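Local coordinates for protein putative metal-dependent hydrolase (Bacillus subtilis, PDB 6KNS) that binds two zinc ions in a metallo-beta-lactamase fold and is probably a metal-dependent hydrolase related to the short-form tRNA 3'-processing endoribonucleases, at residues F135-T138 with C144-M147; E230-T233 with E238-I241. One frame throughout, in Å; residues are numbered along the deposited sequence.

How the contacts relate
Contacts 1 and 2 belong to the same seven-stranded mixed sheet, one of the two sheets of the metallo-beta-lactamase fold, and lie about 23 Å apart between centres without touching. Both are buried. Contact 1, about 11 Å from the centre of the chain, is strand against strand: 135-138 and 144-147 pair as a hairpin beside the zinc site. In contact 2, about 19 Å out, a helix end meets a strand, as 230-233 packs on 238-241, the outermost strand. Contact 1 adds apolar packing to backbone hydrogen bonds and a bridging water; contact 2 has apolar packing only, with the Lys232 ammonium bonded to Gly237 O and the Glu238 carboxylate binding calcium.

Contact 1: residues F135-T138 with C144-M147; sequences FLKT and CYAM
Leu136 and Ala146 form the hydrogen-bonded pair of this antiparallel hairpin, flanked by the non-hydrogen-bonded pairs Phe135-Met147 and Lys137-Tyr145. Leu136 N donates to Ala146 O at 3.1 Å, from well above the carbonyl plane, and the return bond from Ala146 N to Leu136 O is shorter, 2.7 Å. One step further along, Thr138 N adds a straighter bond to Cys144 O (168° at the hydrogen). Each carbonyl oxygen also takes a C-H: Phe135 CA on Ala146 O, Tyr145 CA on Leu136 O, Lys137 CA on Cys144 O.

The apolar contacts fall on two faces. On one, Phe135 CE1 lies 3.9 Å from Met147 CG, while CD1 of the same ring reaches Tyr145 CB. The methylenes of Lys137 cross the Tyr145 side chain at a slant, CB 3.8 Å from CE1; with chi1 at -161°, CG lies near Tyr145 CE1 and Cys144 O, and CD runs on to Tyr145 OH (4.0 Å). On the other face, Thr138 CG2 and Leu136 CB both approach the Ala146 methyl.

A water joins the segments, accepting from Lys137 NZ and Cys144 N and donating to Thr138 O at 2.9 Å.

Around the hairpin, Phe135 stacks on Phe120 and, with Met147, touches strand 60-62 of the other sheet. Helix 168-171 covers Leu136 and Ala146 through Phe168. Thr138 OG1 is hydrogen-bonded to the backbone O of the zinc ligand Asp161, and Cys144 packs against another, His65, tying the hairpin to the metal site.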
ATOM      1  N   PHE A 135      -5.495  24.594  -9.097  1.00 27.41           N
ATOM      2  CA  PHE A 135      -5.716  23.292  -9.775  1.00 26.09           C
ATOM      3  C   PHE A 135      -5.902  23.452 -11.277  1.00 26.74           C
ATOM      4  O   PHE A 135      -6.413  24.463 -11.717  1.00 27.12           O
ATOM      5  CB  PHE A 135      -6.973  22.644  -9.216  1.00 25.45           C
ATOM      6  CG  PHE A 135      -6.905  22.409  -7.738  1.00 25.93           C
ATOM      7  CD1 PHE A 135      -6.277  21.284  -7.226  1.00 25.17           C
ATOM      8  CD2 PHE A 135      -7.378  23.346  -6.863  1.00 27.72           C
ATOM      9  CE1 PHE A 135      -6.164  21.076  -5.852  1.00 25.98           C
ATOM     10  CE2 PHE A 135      -7.291  23.133  -5.493  1.00 28.29           C
ATOM     11  CZ  PHE A 135      -6.663  22.003  -4.989  1.00 26.03           C
ATOM     12  N   LEU A 136      -5.505  22.441 -12.041  1.00 26.10           N
ATOM     13  CA  LEU A 136      -5.828  22.353 -13.473  1.00 26.72           C
ATOM     14  C   LEU A 136      -6.315  20.929 -13.768  1.00 26.55           C
ATOM     15  O   LEU A 136      -5.634  19.947 -13.425  1.00 24.03           O
ATOM     16  CB  LEU A 136      -4.608  22.677 -14.322  1.00 26.58           C
ATOM     17  CG  LEU A 136      -4.707  22.533 -15.846  1.00 28.26           C
ATOM     18  CD1 LEU A 136      -5.689  23.569 -16.441  1.00 26.96           C
ATOM     19  CD2 LEU A 136      -3.315  22.664 -16.503  1.00 25.71           C
ATOM     20  N   LYS A 137      -7.488  20.806 -14.397  1.00 27.54           N
ATOM     21  CA  LYS A 137      -7.961  19.480 -14.816  1.00 27.71           C
ATOM     22  C   LYS A 137      -7.028  18.883 -15.874  1.00 27.27           C
ATOM     23  O   LYS A 137      -6.596  19.593 -16.782  1.00 27.35           O
ATOM     24  CB  LYS A 137      -9.350  19.581 -15.379  1.00 29.89           C
ATOM     25  CG  LYS A 137     -10.090  18.254 -15.420  1.00 31.54           C
ATOM     26  CD  LYS A 137     -11.616  18.551 -15.642  1.00 36.63           C
ATOM     27  CE  LYS A 137     -12.410  17.258 -15.742  1.00 38.16           C
ATOM     28  NZ  LYS A 137     -11.737  16.341 -16.716  1.00 38.75           N
ATOM     29  N   THR A 138      -6.684  17.601 -15.726  1.00 25.52           N
ATOM     30  CA  THR A 138      -5.765  16.952 -16.665  1.00 25.18           C
ATOM     31  C   THR A 138      -6.548  16.142 -17.718  1.00 25.46           C
ATOM     32  O   THR A 138      -7.750  15.957 -17.602  1.00 24.83           O
ATOM     33  CB  THR A 138      -4.764  16.059 -15.923  1.00 24.30           C
ATOM     34  OG1 THR A 138      -5.441  14.977 -15.262  1.00 22.65           O
ATOM     35  CG2 THR A 138      -3.959  16.894 -14.870  1.00 23.31           C
ATOM     36  N   CYS A 144      -8.930  14.049 -12.929  1.00 22.59           N
ATOM     37  CA  CYS A 144      -7.668  14.211 -12.236  1.00 22.58           C
ATOM     38  C   CYS A 144      -7.295  15.678 -12.265  1.00 23.46           C
ATOM     39  O   CYS A 144      -7.616  16.359 -13.251  1.00 23.89           O
ATOM     40  CB  CYS A 144      -6.589  13.300 -12.872  1.00 22.43           C
ATOM     41  SG  CYS A 144      -4.983  13.493 -12.132  1.00 23.81           S
ATOM     42  N   TYR A 145      -6.678  16.184 -11.176  1.00 23.06           N
ATOM     43  CA  TYR A 145      -6.252  17.598 -11.143  1.00 23.23           C
ATOM     44  C   TYR A 145      -4.776  17.755 -10.850  1.00 22.72           C
ATOM     45  O   TYR A 145      -4.276  17.215  -9.873  1.00 20.63           O
ATOM     46  CB  TYR A 145      -7.066  18.428 -10.124  1.00 24.07           C
ATOM     47  CG  TYR A 145      -8.486  18.543 -10.519  1.00 23.12           C
ATOM     48  CD1 TYR A 145      -8.942  19.614 -11.281  1.00 24.54           C
ATOM     49  CD2 TYR A 145      -9.370  17.538 -10.202  1.00 23.02           C
ATOM     50  CE1 TYR A 145     -10.285  19.689 -11.690  1.00 24.76           C
ATOM     51  CE2 TYR A 145     -10.696  17.601 -10.591  1.00 25.50           C
ATOM     52  CZ  TYR A 145     -11.153  18.675 -11.319  1.00 25.26           C
ATOM     53  OH  TYR A 145     -12.473  18.681 -11.693  1.00 28.84           O
ATOM     54  N   ALA A 146      -4.107  18.557 -11.697  1.00 22.92           N
ATOM     55  CA  ALA A 146      -2.754  19.016 -11.437  1.00 22.63           C
ATOM     56  C   ALA A 146      -2.824  20.086 -10.373  1.00 22.94           C
ATOM     57  O   ALA A 146      -3.896  20.651 -10.157  1.00 23.97           O
ATOM     58  CB  ALA A 146      -2.111  19.550 -12.694  1.00 23.01           C
ATOM     59  N   MET A 147      -1.709  20.341  -9.691  1.00 22.47           N
ATOM     60  CA  MET A 147      -1.691  21.294  -8.591  1.00 23.45           C
ATOM     61  C   MET A 147      -0.518  22.256  -8.674  1.00 24.38           C
ATOM     62  O   MET A 147       0.589  21.871  -9.034  1.00 24.15           O
ATOM     63  CB  MET A 147      -1.611  20.574  -7.262  1.00 22.67           C
ATOM     64  CG  MET A 147      -2.733  19.596  -7.026  1.00 24.14           C
ATOM     65  SD  MET A 147      -2.400  18.578  -5.581  1.00 24.34           S
ATOM     66  CE  MET A 147      -3.579  17.279  -5.954  1.00 23.62           C
TER
HETATM   67  O   HOH W   1      -9.462  14.556 -15.701  1.00 27.23           O

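Contact 2: residues E230-T233 with E238-I241; sequences EAKT and EVNI. With CA (calcium ion), chain E.
Lys232 lays its methylene chain over the Val239 side chain, CD coming 3.4 Å from Val239 CG2, tighter than usual for two carbons, with CG a little farther off. The lysine starts with CG anti to its carbonyl carbon and then folds at chi2 (-82°) and chi3, which brings CD onto the valine and lets the two side chains run past each other in opposite directions. Its ammonium NZ goes on to a hydrogen bond with Gly237 O, the residue before Glu238.

Val239 points toward the helix and divides its branches: CG2 takes the lysine, while CG1, anti to the backbone N (chi1 -176°), meets the methyl of Ala231 at 4.1 Å. Glu230 O takes both Thr233 N and Thr233 OG1, the hydroxyl lying 2.6 Å away in the carbonyl plane.

Glu238 leaves the backbone away from 230-233; its carboxylate takes no part in the contact but binds a calcium ion through both oxygens, OE1 at 2.5 Å, with a water as a further ligand. Asn240 ND2 donates to Glu238 OE2 almost straight (174°), although from above the carboxylate plane, which probably limits the rotation of the carboxylate.

Helix 225-231 connects strands 212-216 and 238-241 in a beta-alpha-beta unit, and here it rests on the second strand. With no hydrogen bond between the segments, the join depends on how Val239 fits Ala231 and the lysine methylenes, while NZ is satisfied at Gly237 O.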
ATOM      1  N   GLU A 230      16.515  12.717 -22.919  1.00 26.26           N
ATOM      2  CA  GLU A 230      15.474  13.068 -23.886  1.00 27.31           C
ATOM      3  C   GLU A 230      14.839  14.394 -23.499  1.00 27.18           C
ATOM      4  O   GLU A 230      14.624  15.235 -24.353  1.00 27.41           O
ATOM      5  CB  GLU A 230      14.394  11.973 -23.915  1.00 26.69           C
ATOM      6  CG  GLU A 230      14.841  10.679 -24.564  1.00 26.47           C
ATOM      7  CD  GLU A 230      14.016   9.466 -24.112  1.00 29.90           C
ATOM      8  OE1 GLU A 230      12.913   9.615 -23.517  1.00 28.71           O
ATOM      9  OE2 GLU A 230      14.477   8.336 -24.351  1.00 30.15           O
ATOM     10  N   ALA A 231      14.526  14.579 -22.209  1.00 26.36           N
ATOM     11  CA  ALA A 231      13.913  15.844 -21.796  1.00 26.82           C
ATOM     12  C   ALA A 231      14.868  17.018 -22.048  1.00 28.27           C
ATOM     13  O   ALA A 231      14.432  18.103 -22.451  1.00 28.57           O
ATOM     14  CB  ALA A 231      13.461  15.818 -20.347  1.00 25.47           C
ATOM     15  N   LYS A 232      16.161  16.785 -21.834  1.00 28.77           N
ATOM     16  CA  LYS A 232      17.172  17.816 -22.059  1.00 30.25           C
ATOM     17  C   LYS A 232      17.339  18.182 -23.548  1.00 30.99           C
ATOM     18  O   LYS A 232      17.996  19.158 -23.836  1.00 30.52           O
ATOM     19  CB  LYS A 232      18.552  17.404 -21.479  1.00 30.58           C
ATOM     20  CG  LYS A 232      18.593  17.118 -19.977  1.00 31.10           C
ATOM     21  CD  LYS A 232      18.712  18.347 -19.117  1.00 32.99           C
ATOM     22  CE  LYS A 232      20.064  19.132 -19.307  1.00 34.95           C
ATOM     23  NZ  LYS A 232      19.748  20.599 -19.631  1.00 35.61           N
ATOM     24  N   THR A 233      16.780  17.396 -24.484  1.00 30.69           N
ATOM     25  CA  THR A 233      16.883  17.779 -25.900  1.00 32.10           C
ATOM     26  C   THR A 233      15.924  18.931 -26.143  1.00 32.67           C
ATOM     27  O   THR A 233      16.032  19.606 -27.128  1.00 32.95           O
ATOM     28  CB  THR A 233      16.553  16.640 -26.876  1.00 32.36           C
ATOM     29  OG1 THR A 233      15.179  16.206 -26.707  1.00 30.87           O
ATOM     30  CG2 THR A 233      17.522  15.478 -26.648  1.00 31.77           C
ATOM     31  N   GLU A 238      17.889  22.406 -15.563  1.00 30.67           N
ATOM     32  CA  GLU A 238      18.144  21.197 -14.813  1.00 29.41           C
ATOM     33  C   GLU A 238      16.965  20.216 -14.874  1.00 27.49           C
ATOM     34  O   GLU A 238      15.813  20.591 -14.657  1.00 25.50           O
ATOM     35  CB  GLU A 238      18.416  21.546 -13.350  1.00 29.36           C
ATOM     36  CG  GLU A 238      18.978  20.372 -12.541  1.00 31.31           C
ATOM     37  CD  GLU A 238      19.079  20.675 -11.046  1.00 32.27           C
ATOM     38  OE1 GLU A 238      18.849  21.837 -10.639  1.00 36.52           O
ATOM     39  OE2 GLU A 238      19.343  19.740 -10.266  1.00 34.19           O
ATOM     40  N   VAL A 239      17.294  18.948 -15.123  1.00 26.79           N
ATOM     41  CA  VAL A 239      16.346  17.845 -15.151  1.00 25.08           C
ATOM     42  C   VAL A 239      16.884  16.671 -14.298  1.00 25.12           C
ATOM     43  O   VAL A 239      18.003  16.164 -14.536  1.00 24.57           O
ATOM     44  CB  VAL A 239      16.090  17.328 -16.600  1.00 24.49           C
ATOM     45  CG1 VAL A 239      14.988  16.228 -16.588  1.00 23.98           C
ATOM     46  CG2 VAL A 239      15.702  18.480 -17.557  1.00 25.51           C
ATOM     47  N   ASN A 240      16.061  16.236 -13.340  1.00 23.89           N
ATOM     48  CA  ASN A 240      16.340  15.091 -12.497  1.00 24.15           C
ATOM     49  C   ASN A 240      15.266  14.012 -12.636  1.00 23.05           C
ATOM     50  O   ASN A 240      14.132  14.270 -13.041  1.00 22.30           O
ATOM     51  CB  ASN A 240      16.425  15.528 -11.029  1.00 24.15           C
ATOM     52  CG  ASN A 240      17.565  16.495 -10.802  1.00 26.34           C
ATOM     53  OD1 ASN A 240      18.705  16.128 -10.980  1.00 28.26           O
ATOM     54  ND2 ASN A 240      17.263  17.732 -10.449  1.00 26.85           N
ATOM     55  N   ILE A 241      15.669  12.799 -12.292  1.00 22.80           N
ATOM     56  CA  ILE A 241      14.786  11.640 -12.197  1.00 21.32           C
ATOM     57  C   ILE A 241      14.406  11.492 -10.722  1.00 21.03           C
ATOM     58  O   ILE A 241      15.261  11.454  -9.852  1.00 21.32           O
ATOM     59  CB  ILE A 241      15.503  10.358 -12.675  1.00 22.00           C
ATOM     60  CG1 ILE A 241      16.044  10.533 -14.118  1.00 23.80           C
ATOM     61  CG2 ILE A 241      14.558   9.144 -12.631  1.00 19.35           C
ATOM     62  CD1 ILE A 241      14.974  11.078 -15.070  1.00 23.27           C
TER
HETATM   63 CA    CA E 301      19.655  21.426  -8.347  1.00 37.25          CA
HETATM   64  O   HOH W   2      17.600  20.392  -7.428  1.00 34.07           O